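PDB 1N9W: aspartyl-tRNA synthetase 2 from Thermus thermophilus, which attaches L-aspartate, activated with ATP as Asp-AMP, to both tRNA(Asp) and tRNA(Asn) with similar efficiencies. Local coordinates for residues 194-199 / 215-220. Residues are numbered along the deposited sequence; the frame is centred on the assembly and turned at random.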
loop_
_atom_site.group_PDB
_atom_site.type_symbol
_atom_site.label_atom_id
_atom_site.label_comp_id
_atom_site.label_asym_id
_atom_site.label_seq_id
_atom_site.Cartn_x
_atom_site.Cartn_y
_atom_site.Cartn_z
ATOM N N TYR B 194 -4.438 1.272 -9.792
ATOM C CA TYR B 194 -3.701 0.092 -9.395
ATOM C C TYR B 194 -4.079 -0.252 -7.975
ATOM O O TYR B 194 -4.663 0.561 -7.254
ATOM C CB TYR B 194 -2.189 0.316 -9.476
ATOM C CG TYR B 194 -1.652 1.307 -8.470
ATOM C CD1 TYR B 194 -1.545 2.660 -8.781
ATOM C CD2 TYR B 194 -1.226 0.881 -7.209
ATOM C CE1 TYR B 194 -1.017 3.566 -7.864
ATOM C CE2 TYR B 194 -0.699 1.775 -6.287
ATOM C CZ TYR B 194 -0.594 3.119 -6.623
ATOM O OH TYR B 194 -0.039 4.008 -5.733
ATOM N N GLU B 195 -3.759 -1.470 -7.566
ATOM C CA GLU B 195 -4.082 -1.888 -6.216
ATOM C C GLU B 195 -3.119 -2.942 -5.721
ATOM O O GLU B 195 -2.650 -3.798 -6.476
ATOM C CB GLU B 195 -5.527 -2.400 -6.150
ATOM C CG GLU B 195 -5.901 -3.059 -4.820
ATOM C CD GLU B 195 -7.389 -3.363 -4.702
ATOM O OE1 GLU B 195 -7.978 -3.908 -5.660
ATOM O OE2 GLU B 195 -7.973 -3.062 -3.638
ATOM N N VAL B 196 -2.814 -2.845 -4.437
ATOM C CA VAL B 196 -1.911 -3.760 -3.766
ATOM C C VAL B 196 -2.730 -4.444 -2.696
ATOM O O VAL B 196 -3.033 -3.845 -1.667
ATOM C CB VAL B 196 -0.773 -2.995 -3.080
ATOM C CG1 VAL B 196 0.098 -3.952 -2.290
ATOM C CG2 VAL B 196 0.031 -2.235 -4.119
ATOM N N ALA B 197 -3.103 -5.694 -2.933
ATOM C CA ALA B 197 -3.904 -6.413 -1.947
ATOM C C ALA B 197 -3.787 -7.922 -2.104
ATOM O O ALA B 197 -3.396 -8.417 -3.160
ATOM C CB ALA B 197 -5.367 -5.972 -2.050
ATOM N N PRO B 198 -4.123 -8.676 -1.043
ATOM C CA PRO B 198 -4.047 -10.145 -1.076
ATOM C C PRO B 198 -5.089 -10.759 -2.010
ATOM O O PRO B 198 -6.120 -10.151 -2.288
ATOM C CB PRO B 198 -4.278 -10.540 0.387
ATOM C CG PRO B 198 -3.831 -9.312 1.156
ATOM C CD PRO B 198 -4.409 -8.199 0.322
ATOM N N VAL B 199 -4.800 -11.963 -2.494
ATOM C CA VAL B 199 -5.692 -12.673 -3.405
ATOM C C VAL B 199 -5.693 -14.170 -3.110
ATOM O O VAL B 199 -4.949 -14.644 -2.244
ATOM C CB VAL B 199 -5.268 -12.470 -4.877
ATOM C CG1 VAL B 199 -6.142 -13.312 -5.789
ATOM C CG2 VAL B 199 -5.368 -10.999 -5.256
ATOM N N LEU B 215 0.187 -11.790 -2.220
ATOM C CA LEU B 215 0.134 -10.359 -2.491
ATOM C C LEU B 215 0.117 -10.129 -3.997
ATOM O O LEU B 215 1.004 -10.586 -4.717
ATOM C CB LEU B 215 1.352 -9.666 -1.872
ATOM C CG LEU B 215 1.367 -8.137 -1.860
ATOM C CD1 LEU B 215 0.153 -7.618 -1.113
ATOM C CD2 LEU B 215 2.647 -7.638 -1.208
ATOM N N SER B 216 -0.895 -9.418 -4.473
ATOM C CA SER B 216 -1.007 -9.147 -5.901
ATOM C C SER B 216 -0.903 -7.653 -6.194
ATOM O O SER B 216 -1.560 -6.838 -5.547
ATOM C CB SER B 216 -2.338 -9.685 -6.420
ATOM O OG SER B 216 -2.433 -9.524 -7.820
ATOM N N LEU B 217 -0.067 -7.298 -7.163
ATOM C CA LEU B 217 0.093 -5.895 -7.546
ATOM C C LEU B 217 -0.632 -5.761 -8.877
ATOM O O LEU B 217 -0.093 -6.091 -9.933
ATOM C CB LEU B 217 1.581 -5.540 -7.699
ATOM C CG LEU B 217 2.539 -6.168 -6.668
ATOM C CD1 LEU B 217 3.971 -5.837 -7.070
ATOM C CD2 LEU B 217 2.230 -5.668 -5.260
ATOM N N ASP B 218 -1.870 -5.291 -8.800
ATOM C CA ASP B 218 -2.739 -5.128 -9.954
ATOM C C ASP B 218 -2.675 -3.741 -10.588
ATOM O O ASP B 218 -2.576 -2.715 -9.899
ATOM C CB ASP B 218 -4.181 -5.441 -9.550
ATOM C CG ASP B 218 -4.331 -6.839 -8.946
ATOM O OD1 ASP B 218 -5.421 -7.158 -8.436
ATOM O OD2 ASP B 218 -3.361 -7.615 -8.985
ATOM N N VAL B 219 -2.751 -3.728 -11.915
ATOM C CA VAL B 219 -2.708 -2.499 -12.694
ATOM C C VAL B 219 -3.798 -2.566 -13.764
ATOM O O VAL B 219 -3.961 -3.589 -14.423
ATOM C CB VAL B 219 -1.335 -2.334 -13.394
ATOM C CG1 VAL B 219 -1.257 -0.974 -14.070
ATOM C CG2 VAL B 219 -0.208 -2.498 -12.389
ATOM N N GLU B 220 -4.546 -1.481 -13.927
ATOM C CA GLU B 220 -5.599 -1.420 -14.936
ATOM C C GLU B 220 -5.589 0.011 -15.487
ATOM O O GLU B 220 -5.585 0.981 -14.721
ATOM C CB GLU B 220 -6.965 -1.768 -14.315
ATOM C CG GLU B 220 -8.068 -2.156 -15.316
ATOM C CD GLU B 220 -7.936 -3.579 -15.870
ATOM O OE1 GLU B 220 -8.658 -3.904 -16.837
ATOM O OE2 GLU B 220 -7.129 -4.376 -15.347
#
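Two antiparallel strands of the class II synthetase catalytic sheet, 192-198 and 215-222, pair here where Glu195 faces Asp218 and Ala197 faces Ser216. Each of these hydrogen-bonded pairs closes its ring with two backbone bonds: Asp218 N reaches Glu195 O at 2.9 Å and Ser216 N meets Ala197 O at 3.0 Å, while Glu195 N and Ala197 N return the bonds to Asp218 O and Ser216 O. Between the rings, a CA-H...O contact joins Val196 CA to Ser216 O, 3.6 Å between CA and O.

The two faces differ in character. On one, Val196 CG1, set opposite its backbone N (chi1 175°), touches two leucines, Leu215 CD1 at 3.9 Å and Leu217 CD2 at 4.0 Å; Leu217 lies alongside it, pointing the same way. Phe148 of the second subunit packs on Val196 and Leu215, so this apolar patch lies at the dimer interface. The other face carries Glu195, Ser216 and Asp218. Here Lys183 forms a salt bridge with Glu195 and a long, weak ion pair with Asp218, probably easing the repulsion between the two carboxylates. Just past the end of strand 192-198, Val199 CG2 comes to 3.5 Å from Ser216 CB.

Leu215 N is hydrogen-bonded to OE1 of Glu395, a residue predicted to bind ATP, and Glu220 makes a salt bridge to Arg352, predicted to bind aspartate. The pairing thus belongs to the antiparallel sheet that carries the active site in class II aminoacyl-tRNA synthetases.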